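Local structure of tryptophan--tRNA ligase (Aeropyrum pernix, 3A05) at residues 76-81 with 110-115; 70-75 with 208-213; 114-119 with 183-188. The protein catalyses the ATP-dependent attachment of L-tryptophan to its cognate tRNA, releasing AMP and diphosphate. All coordinates share one frame; numbering follows the deposited sequence.

Contact 1 (76-81 with 110-115). With CD (cadmium ion), chain F; TRP (tryptophan), chain B.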
# COMPACT_ATOMS: atom_id res chain seq x y z
N GLY A 76 -8.52 -15.53 -4.39
CA GLY A 76 -9.27 -14.33 -4.66
C GLY A 76 -9.72 -14.28 -6.12
O GLY A 76 -9.22 -15.07 -6.97
N PHE A 77 -10.59 -13.31 -6.43
CA PHE A 77 -11.09 -13.17 -7.83
C PHE A 77 -10.99 -11.73 -8.29
O PHE A 77 -11.33 -10.81 -7.54
CB PHE A 77 -12.57 -13.59 -7.92
CG PHE A 77 -12.80 -15.03 -7.61
CD1 PHE A 77 -12.96 -15.45 -6.31
CD2 PHE A 77 -12.78 -15.98 -8.64
CE1 PHE A 77 -13.11 -16.78 -6.01
CE2 PHE A 77 -12.94 -17.37 -8.35
CZ PHE A 77 -13.13 -17.77 -7.06
N MET A 78 -10.53 -11.54 -9.51
CA MET A 78 -10.61 -10.31 -10.28
C MET A 78 -12.07 -10.01 -10.69
O MET A 78 -12.61 -10.79 -11.48
CB MET A 78 -9.76 -10.51 -11.55
CG MET A 78 -9.72 -9.30 -12.51
SD MET A 78 -9.35 -7.73 -11.61
CE MET A 78 -7.66 -8.09 -11.22
N PRO A 79 -12.72 -8.92 -10.16
CA PRO A 79 -14.14 -8.68 -10.54
C PRO A 79 -14.27 -7.99 -11.91
O PRO A 79 -14.57 -6.80 -11.96
CB PRO A 79 -14.62 -7.72 -9.48
CG PRO A 79 -13.40 -6.94 -9.12
CD PRO A 79 -12.25 -7.89 -9.21
N SER A 80 -14.02 -8.74 -12.97
CA SER A 80 -14.03 -8.26 -14.32
C SER A 80 -14.73 -9.36 -15.17
O SER A 80 -14.38 -10.54 -15.04
CB SER A 80 -12.58 -8.24 -14.81
OG SER A 80 -12.52 -7.51 -16.02
N GLY A 81 -15.66 -9.00 -16.05
CA GLY A 81 -16.20 -9.99 -17.03
C GLY A 81 -17.06 -10.99 -16.33
O GLY A 81 -17.36 -10.84 -15.16
N ASP A 110 -10.58 -5.88 -5.96
CA ASP A 110 -11.04 -4.62 -6.50
C ASP A 110 -9.97 -3.50 -6.51
O ASP A 110 -10.03 -2.57 -7.38
CB ASP A 110 -12.27 -4.16 -5.70
CG ASP A 110 -11.91 -3.63 -4.29
OD1 ASP A 110 -11.13 -4.28 -3.55
OD2 ASP A 110 -12.47 -2.57 -3.91
N ALA A 111 -8.96 -3.57 -5.62
CA ALA A 111 -7.84 -2.59 -5.74
C ALA A 111 -7.05 -2.88 -7.02
O ALA A 111 -6.67 -1.98 -7.81
CB ALA A 111 -6.91 -2.69 -4.55
N GLU A 112 -6.75 -4.16 -7.23
CA GLU A 112 -6.06 -4.50 -8.49
C GLU A 112 -6.92 -4.19 -9.75
O GLU A 112 -6.40 -3.70 -10.75
CB GLU A 112 -5.67 -5.94 -8.50
CG GLU A 112 -4.76 -6.27 -9.68
CD GLU A 112 -4.48 -7.75 -9.77
OE1 GLU A 112 -4.80 -8.51 -8.81
OE2 GLU A 112 -3.90 -8.13 -10.79
N ALA A 113 -8.22 -4.48 -9.67
CA ALA A 113 -9.17 -4.11 -10.75
C ALA A 113 -9.07 -2.63 -11.16
O ALA A 113 -8.85 -2.25 -12.33
CB ALA A 113 -10.56 -4.47 -10.35
N PHE A 114 -9.11 -1.77 -10.16
CA PHE A 114 -9.00 -0.36 -10.40
C PHE A 114 -7.64 0.01 -10.93
O PHE A 114 -7.52 0.69 -11.96
CB PHE A 114 -9.26 0.41 -9.10
CG PHE A 114 -9.17 1.89 -9.27
CD1 PHE A 114 -10.28 2.63 -9.73
CD2 PHE A 114 -7.95 2.56 -9.01
CE1 PHE A 114 -10.16 4.03 -9.92
CE2 PHE A 114 -7.81 3.96 -9.18
CZ PHE A 114 -8.92 4.70 -9.62
N ALA A 115 -6.60 -0.41 -10.22
CA ALA A 115 -5.26 0.23 -10.45
C ALA A 115 -4.54 -0.41 -11.62
O ALA A 115 -3.86 0.28 -12.40
CB ALA A 115 -4.32 0.15 -9.12
CD CD F . -3.32 -10.37 -9.89
N TRP B . -4.37 -11.68 -8.43
CA TRP B . -5.51 -12.54 -8.76
C TRP B . -5.96 -12.31 -10.23
O TRP B . -6.72 -13.09 -10.77
CB TRP B . -6.65 -12.31 -7.76
CG TRP B . -6.20 -12.51 -6.32
CD1 TRP B . -6.02 -11.51 -5.36
CD2 TRP B . -5.79 -13.76 -5.68
NE1 TRP B . -5.61 -12.10 -4.16
CE2 TRP B . -5.45 -13.45 -4.34
CE3 TRP B . -5.72 -15.11 -6.11
CZ2 TRP B . -5.02 -14.44 -3.41
CZ3 TRP B . -5.32 -16.11 -5.17
CH2 TRP B . -4.97 -15.75 -3.84
O HOH W 1 -1.23 -9.74 -8.27
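Met78 meets Glu112 and Ala113 where strand 72-77 runs out into the 'HIGH' region of a class I aminoacyl-tRNA synthetase, the signature that opens with Pro79, Ser80 and Gly81. Apolar packing carries this buried contact, and no hydrogen bond spans it. Met78 has CG anti to its backbone N (chi1 180°) and then bends twice, which lays its thioether against helix 110-115: SD rests 3.7 Å from Ala113 CB, and CE comes within 3.5 Å of Glu112 CD, the two longer side chains crossing at about a right angle. Pro79 covers the Ala113 methyl as well, with its CG 4.0 Å from Ala113 CB. Were Met78 cut back to an alanine, a gap would probably open beside Ala113 CB, and the Glu112 side chain would lose the methyl that lies against its CD. Pro79 is the centre of an inverse gamma turn, in which Ser80 N donates a hydrogen bond of 2.9 Å to Met78 O. The carboxylate of Asp110 leads away from the contact: OD2 forms a salt bridge with Arg121 and a hydrogen bond with Thr152. Metal coordination joins Glu112 to the bound tryptophan. Glu112, extended beyond CG, binds a cadmium ion through OE1 at 2.6 Å and OE2 at 2.5 Å, while the amino N of the ligand tryptophan binds that same ion at 2.2 Å.

Contact 2 (70-75 with 208-213). With TRP (tryptophan), chain B.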
# COMPACT_ATOMS: atom_id res chain seq x y z
N ARG A 70 -8.51 -25.40 13.59
CA ARG A 70 -9.34 -24.94 12.45
C ARG A 70 -8.39 -24.49 11.34
O ARG A 70 -7.51 -23.66 11.60
CB ARG A 70 -10.34 -23.82 12.88
CG ARG A 70 -11.42 -23.51 11.81
CD ARG A 70 -12.42 -24.63 11.56
NE ARG A 70 -13.43 -24.36 10.52
CZ ARG A 70 -14.23 -23.29 10.46
NH1 ARG A 70 -14.11 -22.30 11.34
NH2 ARG A 70 -15.11 -23.17 9.47
N VAL A 71 -8.45 -25.13 10.16
CA VAL A 71 -7.59 -24.78 9.00
C VAL A 71 -8.34 -23.93 7.95
O VAL A 71 -9.54 -23.85 8.01
CB VAL A 71 -6.92 -26.00 8.36
CG1 VAL A 71 -5.94 -26.62 9.30
CG2 VAL A 71 -7.97 -27.04 7.84
N ALA A 72 -7.65 -23.28 7.02
CA ALA A 72 -8.34 -22.35 6.12
C ALA A 72 -7.95 -22.56 4.69
O ALA A 72 -6.87 -23.07 4.41
CB ALA A 72 -8.05 -20.91 6.48
N VAL A 73 -8.84 -22.10 3.79
CA VAL A 73 -8.47 -22.03 2.38
C VAL A 73 -8.83 -20.66 1.97
O VAL A 73 -9.77 -20.08 2.51
CB VAL A 73 -9.14 -23.13 1.47
CG1 VAL A 73 -10.63 -23.13 1.64
CG2 VAL A 73 -8.74 -22.93 -0.06
N LEU A 74 -8.03 -20.10 1.04
CA LEU A 74 -8.21 -18.72 0.62
C LEU A 74 -7.92 -18.67 -0.87
O LEU A 74 -7.02 -19.39 -1.32
CB LEU A 74 -7.21 -17.78 1.38
CG LEU A 74 -7.43 -16.29 1.01
CD1 LEU A 74 -7.45 -15.34 2.16
CD2 LEU A 74 -6.40 -15.88 -0.03
N THR A 75 -8.68 -17.87 -1.64
CA THR A 75 -8.27 -17.58 -3.01
C THR A 75 -8.84 -16.17 -3.27
O THR A 75 -9.56 -15.61 -2.45
CB THR A 75 -8.87 -18.63 -4.05
OG1 THR A 75 -8.40 -18.31 -5.37
CG2 THR A 75 -10.39 -18.55 -4.08
N ARG A 208 -3.31 -19.98 11.06
CA ARG A 208 -1.96 -20.06 10.66
C ARG A 208 -1.85 -20.96 9.45
O ARG A 208 -0.96 -20.82 8.64
CB ARG A 208 -1.11 -20.67 11.79
CG ARG A 208 0.22 -21.14 11.26
CD ARG A 208 1.18 -21.52 12.40
NE ARG A 208 1.71 -20.29 13.01
CZ ARG A 208 2.30 -20.25 14.19
NH1 ARG A 208 2.43 -21.38 14.91
NH2 ARG A 208 2.73 -19.08 14.63
N HIS A 209 -2.70 -21.98 9.40
CA HIS A 209 -2.49 -23.01 8.41
C HIS A 209 -3.47 -22.71 7.22
O HIS A 209 -4.66 -22.83 7.39
CB HIS A 209 -2.81 -24.34 9.13
CG HIS A 209 -1.95 -24.56 10.34
ND1 HIS A 209 -0.61 -24.80 10.22
CD2 HIS A 209 -2.24 -24.61 11.66
CE1 HIS A 209 -0.08 -24.96 11.43
NE2 HIS A 209 -1.04 -24.85 12.31
N VAL A 210 -2.98 -22.26 6.07
CA VAL A 210 -3.86 -21.82 4.97
C VAL A 210 -3.36 -22.49 3.73
O VAL A 210 -2.12 -22.51 3.51
CB VAL A 210 -3.67 -20.33 4.65
CG1 VAL A 210 -4.83 -19.79 3.69
CG2 VAL A 210 -3.59 -19.53 5.94
N VAL A 211 -4.29 -23.04 2.92
CA VAL A 211 -3.93 -23.61 1.62
C VAL A 211 -4.56 -22.68 0.53
O VAL A 211 -5.65 -22.12 0.72
CB VAL A 211 -4.50 -25.07 1.52
CG1 VAL A 211 -6.09 -25.12 1.75
CG2 VAL A 211 -4.12 -25.71 0.25
N VAL A 212 -3.85 -22.49 -0.57
CA VAL A 212 -4.28 -21.71 -1.72
C VAL A 212 -4.31 -22.63 -2.95
O VAL A 212 -3.32 -23.23 -3.32
CB VAL A 212 -3.32 -20.55 -2.03
CG1 VAL A 212 -3.89 -19.63 -3.19
CG2 VAL A 212 -3.05 -19.69 -0.73
N PRO A 213 -5.51 -22.80 -3.56
CA PRO A 213 -5.65 -23.69 -4.73
C PRO A 213 -5.36 -22.87 -5.97
O PRO A 213 -6.06 -21.90 -6.23
CB PRO A 213 -7.10 -24.10 -4.65
CG PRO A 213 -7.82 -22.93 -4.06
CD PRO A 213 -6.81 -22.29 -3.07
N TRP B . -4.37 -11.68 -8.43
CA TRP B . -5.51 -12.54 -8.76
C TRP B . -5.96 -12.31 -10.23
O TRP B . -6.72 -13.09 -10.77
CB TRP B . -6.65 -12.31 -7.76
CG TRP B . -6.20 -12.51 -6.32
CD1 TRP B . -6.02 -11.51 -5.36
CD2 TRP B . -5.79 -13.76 -5.68
NE1 TRP B . -5.61 -12.10 -4.16
CE2 TRP B . -5.45 -13.45 -4.34
CE3 TRP B . -5.72 -15.11 -6.11
CZ2 TRP B . -5.02 -14.44 -3.41
CZ3 TRP B . -5.32 -16.11 -5.17
CH2 TRP B . -4.97 -15.75 -3.84
O HOH W 2 -5.11 -22.31 10.94
O HOH W 3 -6.14 -19.28 -5.79
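Ala72 grips segment 208-213 through both of its backbone polar atoms: its N donates to His209 O at 3.0 Å, and its O accepts from Val211 N, the donor tilted 23° from the carbonyl plane. One residue pair further on, Leu74 N reaches Val211 O at 3.1 Å, nearly in line with that carbonyl. Ala72 O and Val211 O each take a CA-H...O contact as well, from Val210 and Val73. Water extends the pairing past the direct bonds at both ends, one molecule linking Arg70 O with His209 N and another bridging Thr75 OG1 and Pro213 O. These are neighbouring parallel strands at the centre of the nucleotide-binding fold of class I synthetases, and their short segments are twisted by 38°. On one face Val73 lies against Val211 and Pro213. With chi1 at 54°, Val73 sends CG2 anti to its backbone N and up to Pro213 CD, 3.6 Å away, the two side chains about perpendicular; Leu94 and Leu97 of helix 85-99 cover Val73 beyond. The other face carries Ala72, Val210 and Leu74, where Val210 CG1 packs 3.9 Å from Leu74 CB. Toward the bound tryptophan, Leu74 CD2 stands 3.9 Å from the ligand's CZ2. At the far end Val71 CG1 touches His209 CB at 3.9 Å, while the imidazole is hydrogen-bonded through ND1 to Glu239.

Contact 3 (114-119 with 183-188)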
# COMPACT_ATOMS: atom_id res chain seq x y z
N PHE A 114 -9.11 -1.77 -10.16
CA PHE A 114 -9.00 -0.36 -10.40
C PHE A 114 -7.64 0.01 -10.93
O PHE A 114 -7.52 0.69 -11.96
CB PHE A 114 -9.26 0.41 -9.10
CG PHE A 114 -9.17 1.89 -9.27
CD1 PHE A 114 -10.28 2.63 -9.73
CD2 PHE A 114 -7.95 2.56 -9.01
CE1 PHE A 114 -10.16 4.03 -9.92
CE2 PHE A 114 -7.81 3.96 -9.18
CZ PHE A 114 -8.92 4.70 -9.62
N ALA A 115 -6.60 -0.41 -10.22
CA ALA A 115 -5.26 0.23 -10.45
C ALA A 115 -4.54 -0.41 -11.62
O ALA A 115 -3.86 0.28 -12.40
CB ALA A 115 -4.32 0.15 -9.12
N VAL A 116 -4.64 -1.72 -11.75
CA VAL A 116 -3.99 -2.39 -12.88
C VAL A 116 -4.95 -2.46 -14.08
O VAL A 116 -4.56 -2.16 -15.20
CB VAL A 116 -3.51 -3.85 -12.53
CG1 VAL A 116 -2.99 -4.56 -13.81
CG2 VAL A 116 -2.43 -3.82 -11.45
N ARG A 117 -6.20 -2.86 -13.89
CA ARG A 117 -7.09 -3.08 -15.07
C ARG A 117 -7.94 -1.90 -15.42
O ARG A 117 -8.74 -2.00 -16.34
CB ARG A 117 -8.06 -4.25 -14.86
CG ARG A 117 -7.47 -5.57 -14.46
CD ARG A 117 -6.74 -6.26 -15.55
NE ARG A 117 -6.37 -7.62 -15.15
CZ ARG A 117 -7.12 -8.71 -15.34
NH1 ARG A 117 -8.33 -8.63 -15.93
NH2 ARG A 117 -6.65 -9.89 -14.94
N ARG A 118 -7.83 -0.81 -14.66
CA ARG A 118 -8.61 0.42 -14.93
C ARG A 118 -10.12 0.22 -14.87
O ARG A 118 -10.85 0.89 -15.56
CB ARG A 118 -8.21 1.08 -16.28
CG ARG A 118 -6.75 1.64 -16.36
CD ARG A 118 -6.19 1.72 -17.83
NE ARG A 118 -5.95 0.37 -18.40
CZ ARG A 118 -6.53 -0.12 -19.51
NH1 ARG A 118 -7.37 0.61 -20.24
NH2 ARG A 118 -6.25 -1.36 -19.91
N ILE A 119 -10.60 -0.65 -14.01
CA ILE A 119 -12.03 -0.84 -13.83
C ILE A 119 -12.62 0.10 -12.77
O ILE A 119 -12.10 0.22 -11.65
CB ILE A 119 -12.32 -2.32 -13.48
CG1 ILE A 119 -11.90 -3.20 -14.67
CG2 ILE A 119 -13.80 -2.53 -13.10
CD1 ILE A 119 -11.75 -4.68 -14.39
N PRO A 183 3.87 0.93 -10.67
CA PRO A 183 3.45 1.00 -9.27
C PRO A 183 2.19 0.17 -8.96
O PRO A 183 2.08 -0.43 -7.88
CB PRO A 183 3.18 2.51 -9.06
CG PRO A 183 4.24 3.15 -9.99
CD PRO A 183 4.17 2.26 -11.22
N ALA A 184 1.25 0.16 -9.89
CA ALA A 184 0.02 -0.61 -9.66
C ALA A 184 0.33 -2.11 -9.52
O ALA A 184 -0.25 -2.79 -8.65
CB ALA A 184 -0.99 -0.37 -10.82
N LYS A 185 1.28 -2.60 -10.32
CA LYS A 185 1.59 -4.03 -10.31
C LYS A 185 2.40 -4.38 -9.09
O LYS A 185 2.24 -5.43 -8.50
CB LYS A 185 2.40 -4.43 -11.55
CG LYS A 185 1.58 -5.06 -12.61
CD LYS A 185 1.47 -4.20 -13.83
CE LYS A 185 1.78 -5.04 -15.01
NZ LYS A 185 3.18 -5.49 -14.77
N MET A 186 3.27 -3.49 -8.70
CA MET A 186 4.02 -3.62 -7.47
C MET A 186 3.05 -3.68 -6.33
O MET A 186 3.08 -4.55 -5.55
CB MET A 186 5.15 -2.65 -7.08
CG MET A 186 5.76 -1.85 -8.23
SD MET A 186 7.50 -1.34 -8.11
CE MET A 186 7.45 0.44 -7.96
N MET A 187 2.16 -2.73 -6.28
CA MET A 187 1.12 -2.74 -5.27
C MET A 187 0.23 -4.02 -5.31
O MET A 187 -0.09 -4.64 -4.26
CB MET A 187 0.29 -1.49 -5.44
CG MET A 187 -0.86 -1.36 -4.40
SD MET A 187 -0.26 -0.87 -2.74
CE MET A 187 0.59 0.59 -3.20
N ALA A 188 -0.15 -4.46 -6.53
CA ALA A 188 -0.99 -5.68 -6.63
C ALA A 188 -0.28 -6.93 -6.05
O ALA A 188 -0.85 -7.78 -5.37
CB ALA A 188 -1.38 -5.88 -8.10
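Ala115 and Val116 face Ala184 and Ala188 across a small interface with no hydrogen bond between the segments, a worked case of how short side chains let two backbones come close. Ala115 CB and Ala184 CB stand 3.8 Å apart, and with only methyl groups between them the two alanine CA atoms approach to 5.4 Å. In the larger Val116, a chi1 of 173° sets CG1 anti to the backbone N, and it is CG2, beside that N, that meets helix 183-197, lying 3.8 Å from Ala184 CB and 4.1 Å from Ala188 CB and so spanning one helical turn along the surface. Contacts between side chains and backbone add to these. Ala184 CB presses against Ala115 O at 3.3 Å, and Val116 CG2 lies 3.7 Å from Ala184 O, an oxygen whose hydrogen bond within the helix is to Ala188 N. Lys185 borders Val116 CG2 with its backbone N and, more loosely, its CG, while its NZ is hydrogen-bonded to Glu180 O. Beyond Val116 the chain turns away through Arg118, which has positive phi (61°) and donates a weak hydrogen bond from its N to Phe114 O. The second subunit packs close by: its Ser166 meets Ala115, and its Leu190 meets Met187. Here the chain at and just after helix 110-115 abuts the first turns of helix 183-197 beside the tryptophan pocket, with Ala188 CB about 5 Å from the bound cadmium ion, so the contact belongs to the part of the class I catalytic domain where active site and dimer interface adjoin.

Overall arrangement
From the N terminus, residues 70-75 are the first to be used: contact 2 closes the longest loop, returning at 208-213 after 132 intervening residues and joining neighbouring strands of the central sheet. Inside it, the continuation of strand 72-77 enters contact 1, which closes 28 residues back onto helix 110-115. Contact 3 starts where contact 1 ends, sharing Phe114 and Ala115, and closes a further 63 residues at helix 183-197; it too is nested within contact 2, whose atoms it never touches. Sheet, 'HIGH' region and two helices are thus tied in sequence. Contacts 1 and 2 both touch the bound tryptophan, whereas contacts 1 and 3 both meet the second subunit.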